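Local coordinates for N-ACETYLMURAMOYL-L-ALANINE AMIDASE CwlV (Paenibacillus polymyxa, PDB 1JWQ), which is a zinc-dependent hydrolase, here its catalytic domain, that probably cleaves the amide bond between N-acetylmuramic acid and L-alanine in cell-wall peptidoglycan, at residues G91-Y96 and G122-N127. Numbering follows the deposited sequence.
Sequences GTETYY and GIRYGN
Gly122 O accepts a hydrogen bond from Thr94 N at 3.1 Å, the first of four backbone bonds that pair the strands in parallel. Ile123 lies on the same sheet face as Thr94 and Tyr96. Its CG2 branch, anti to the backbone N, meets Tyr96 CD1 at 3.9 Å. Arg124 bonds to strand 92-96 through both its backbone N and its O: its N binds Thr94 O at 2.8 Å, and its O receives Tyr96 N. On the other face, Arg124 CB packs on Tyr95 CE2. The extended side chain carries the guanidinium past the ring, its plane 66° from it, and Arg124 NE hydrogen-bonds to Arg121 O. A water at its edge gives a hydrogen to Tyr95 OH and is weakly held by Arg124 NH1. Tyr95 OH in turn donates to Glu93 OE1 at 2.5 Å, from above the carboxylate plane; Glu93 OE2 makes a salt bridge with Arg121. With an alanine at Tyr95, Glu93 OE1 and the water would probably lose this hydroxyl partner, and Gly126 CA its ring cover. Tyr125 turns a ring edge to the face of Tyr96, with centroids 6.0 Å apart and planes at 78°. Tyr96 CG sits between its backbone N and carbonyl carbon (chi1 73°), which swings the ring over the Tyr125 backbone. Gly126 N closes the pairing on Tyr96 O at 2.9 Å, and Gly126 CA lies against Tyr95 CD2. Strand 120-125 is the outermost strand on this side of the sheet. Helix 102-116 makes the beta-alpha-beta crossover and covers the Thr94 and Ile123 face, while antiparallel strand 138-145 flanks 92-96 on its other side.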
ATOM      1  N   GLY A  91      14.526   1.409  -2.003  1.00 11.71           N
ATOM      2  CA  GLY A  91      13.724   1.241  -3.194  1.00 10.75           C
ATOM      3  C   GLY A  91      12.269   0.906  -2.960  1.00 11.36           C
ATOM      4  O   GLY A  91      11.849   0.565  -1.856  1.00 11.05           O
ATOM      5  N   THR A  92      11.513   1.002  -4.046  1.00 11.59           N
ATOM      6  CA  THR A  92      10.081   0.747  -4.058  1.00 10.63           C
ATOM      7  C   THR A  92       9.779  -0.578  -4.760  1.00 11.11           C
ATOM      8  O   THR A  92      10.309  -0.853  -5.841  1.00 11.21           O
ATOM      9  CB  THR A  92       9.361   1.883  -4.802  1.00 11.60           C
ATOM     10  OG1 THR A  92       9.631   3.122  -4.137  1.00 10.43           O
ATOM     11  CG2 THR A  92       7.874   1.634  -4.846  1.00 10.51           C
ATOM     12  N   GLU A  93       8.912  -1.383  -4.146  1.00 11.57           N
ATOM     13  CA  GLU A  93       8.531  -2.678  -4.699  1.00 12.10           C
ATOM     14  C   GLU A  93       7.009  -2.867  -4.680  1.00 10.60           C
ATOM     15  O   GLU A  93       6.322  -2.390  -3.762  1.00 11.35           O
ATOM     16  CB  GLU A  93       9.187  -3.805  -3.889  1.00 16.08           C
ATOM     17  CG  GLU A  93      10.563  -3.447  -3.326  1.00 22.44           C
ATOM     18  CD  GLU A  93      11.117  -4.495  -2.369  1.00 26.33           C
ATOM     19  OE1 GLU A  93      10.319  -5.216  -1.723  1.00 25.42           O
ATOM     20  OE2 GLU A  93      12.362  -4.597  -2.241  1.00 28.89           O
ATOM     21  N   THR A  94       6.503  -3.573  -5.692  1.00 10.58           N
ATOM     22  CA  THR A  94       5.079  -3.864  -5.819  1.00  9.65           C
ATOM     23  C   THR A  94       4.977  -5.374  -5.906  1.00  9.93           C
ATOM     24  O   THR A  94       5.654  -5.984  -6.725  1.00 11.80           O
ATOM     25  CB  THR A  94       4.489  -3.266  -7.091  1.00 10.33           C
ATOM     26  OG1 THR A  94       4.549  -1.835  -7.016  1.00 11.25           O
ATOM     27  CG2 THR A  94       3.033  -3.715  -7.241  1.00 12.73           C
ATOM     28  N   TYR A  95       4.155  -5.970  -5.048  1.00 10.67           N
ATOM     29  CA  TYR A  95       3.983  -7.420  -5.018  1.00 10.33           C
ATOM     30  C   TYR A  95       2.600  -7.907  -5.431  1.00 10.84           C
ATOM     31  O   TYR A  95       1.592  -7.249  -5.176  1.00 11.52           O
ATOM     32  CB  TYR A  95       4.235  -7.955  -3.611  1.00 11.00           C
ATOM     33  CG  TYR A  95       5.655  -7.845  -3.140  1.00 12.37           C
ATOM     34  CD1 TYR A  95       6.112  -6.706  -2.480  1.00 12.37           C
ATOM     35  CD2 TYR A  95       6.546  -8.895  -3.344  1.00 13.03           C
ATOM     36  CE1 TYR A  95       7.426  -6.621  -2.028  1.00 12.93           C
ATOM     37  CE2 TYR A  95       7.853  -8.823  -2.899  1.00 12.29           C
ATOM     38  CZ  TYR A  95       8.289  -7.688  -2.242  1.00 12.73           C
ATOM     39  OH  TYR A  95       9.582  -7.632  -1.780  1.00 14.51           O
ATOM     40  N   TYR A  96       2.569  -9.082  -6.052  1.00  9.90           N
ATOM     41  CA  TYR A  96       1.328  -9.732  -6.454  1.00 10.38           C
ATOM     42  C   TYR A  96       1.575 -11.187  -6.052  1.00  9.78           C
ATOM     43  O   TYR A  96       2.727 -11.578  -5.844  1.00 10.50           O
ATOM     44  CB  TYR A  96       1.115  -9.660  -7.972  1.00 10.11           C
ATOM     45  CG  TYR A  96       2.027 -10.588  -8.742  1.00 11.44           C
ATOM     46  CD1 TYR A  96       3.341 -10.224  -9.036  1.00 12.70           C
ATOM     47  CD2 TYR A  96       1.603 -11.867  -9.108  1.00 13.50           C
ATOM     48  CE1 TYR A  96       4.210 -11.115  -9.671  1.00 12.92           C
ATOM     49  CE2 TYR A  96       2.459 -12.760  -9.737  1.00 14.55           C
ATOM     50  CZ  TYR A  96       3.762 -12.376 -10.013  1.00 16.05           C
ATOM     51  OH  TYR A  96       4.613 -13.263 -10.621  1.00 18.93           O
ATOM     52  N   GLY A 122      10.968  -2.785  -9.024  1.00 14.80           N
ATOM     53  CA  GLY A 122      10.031  -3.551  -9.827  1.00 14.18           C
ATOM     54  C   GLY A 122       8.862  -4.261  -9.176  1.00 13.22           C
ATOM     55  O   GLY A 122       8.540  -4.052  -8.003  1.00 13.38           O
ATOM     56  N   ILE A 123       8.220  -5.106  -9.981  1.00 13.56           N
ATOM     57  CA  ILE A 123       7.069  -5.900  -9.567  1.00 12.87           C
ATOM     58  C   ILE A 123       7.574  -7.304  -9.277  1.00 14.06           C
ATOM     59  O   ILE A 123       8.244  -7.914 -10.109  1.00 12.10           O
ATOM     60  CB  ILE A 123       6.013  -5.937 -10.685  1.00 13.93           C
ATOM     61  CG1 ILE A 123       5.575  -4.505 -11.009  1.00 15.04           C
ATOM     62  CG2 ILE A 123       4.822  -6.777 -10.257  1.00 14.54           C
ATOM     63  CD1 ILE A 123       4.756  -4.373 -12.282  1.00 16.04           C
ATOM     64  N   ARG A 124       7.250  -7.815  -8.095  1.00 13.15           N
ATOM     65  CA  ARG A 124       7.727  -9.132  -7.692  1.00 16.12           C
ATOM     66  C   ARG A 124       6.638 -10.023  -7.119  1.00 15.28           C
ATOM     67  O   ARG A 124       5.596  -9.547  -6.674  1.00 12.43           O
ATOM     68  CB  ARG A 124       8.817  -8.962  -6.633  1.00 18.93           C
ATOM     69  CG  ARG A 124       9.797  -7.838  -6.938  1.00 22.41           C
ATOM     70  CD  ARG A 124      10.827  -7.682  -5.833  1.00 25.89           C
ATOM     71  NE  ARG A 124      11.952  -6.867  -6.277  1.00 28.72           N
ATOM     72  CZ  ARG A 124      13.191  -6.991  -5.816  1.00 28.42           C
ATOM     73  NH1 ARG A 124      13.463  -7.900  -4.890  1.00 30.34           N
ATOM     74  NH2 ARG A 124      14.160  -6.218  -6.290  1.00 29.05           N
ATOM     75  N   TYR A 125       6.895 -11.326  -7.134  1.00 14.62           N
ATOM     76  CA  TYR A 125       5.959 -12.275  -6.570  1.00 12.41           C
ATOM     77  C   TYR A 125       6.201 -12.262  -5.070  1.00 12.43           C
ATOM     78  O   TYR A 125       7.346 -12.227  -4.619  1.00 11.23           O
ATOM     79  CB  TYR A 125       6.200 -13.688  -7.113  1.00 12.02           C
ATOM     80  CG  TYR A 125       5.452 -14.754  -6.342  1.00  9.80           C
ATOM     81  CD1 TYR A 125       6.048 -15.421  -5.270  1.00 10.28           C
ATOM     82  CD2 TYR A 125       4.138 -15.071  -6.662  1.00 10.40           C
ATOM     83  CE1 TYR A 125       5.350 -16.380  -4.539  1.00  9.00           C
ATOM     84  CE2 TYR A 125       3.428 -16.027  -5.937  1.00  9.57           C
ATOM     85  CZ  TYR A 125       4.041 -16.677  -4.878  1.00 10.04           C
ATOM     86  OH  TYR A 125       3.341 -17.618  -4.167  1.00 10.61           O
ATOM     87  N   GLY A 126       5.120 -12.265  -4.304  1.00 12.13           N
ATOM     88  CA  GLY A 126       5.238 -12.273  -2.861  1.00 11.39           C
ATOM     89  C   GLY A 126       4.137 -13.131  -2.274  1.00 12.23           C
ATOM     90  O   GLY A 126       2.954 -12.881  -2.517  1.00 11.89           O
ATOM     91  N   ASN A 127       4.512 -14.156  -1.518  1.00 10.59           N
ATOM     92  CA  ASN A 127       3.523 -15.026  -0.907  1.00 11.99           C
ATOM     93  C   ASN A 127       3.045 -14.426   0.406  1.00 12.35           C
ATOM     94  O   ASN A 127       3.380 -14.908   1.484  1.00 13.24           O
ATOM     95  CB  ASN A 127       4.097 -16.424  -0.672  1.00 10.75           C
ATOM     96  CG  ASN A 127       3.062 -17.383  -0.118  1.00 14.51           C
ATOM     97  OD1 ASN A 127       1.893 -17.338  -0.503  1.00 16.06           O
ATOM     98  ND2 ASN A 127       3.487 -18.262   0.779  1.00 15.04           N
TER
HETATM   99  O   HOH W   1      11.518  -9.670  -2.869  1.00 32.00           O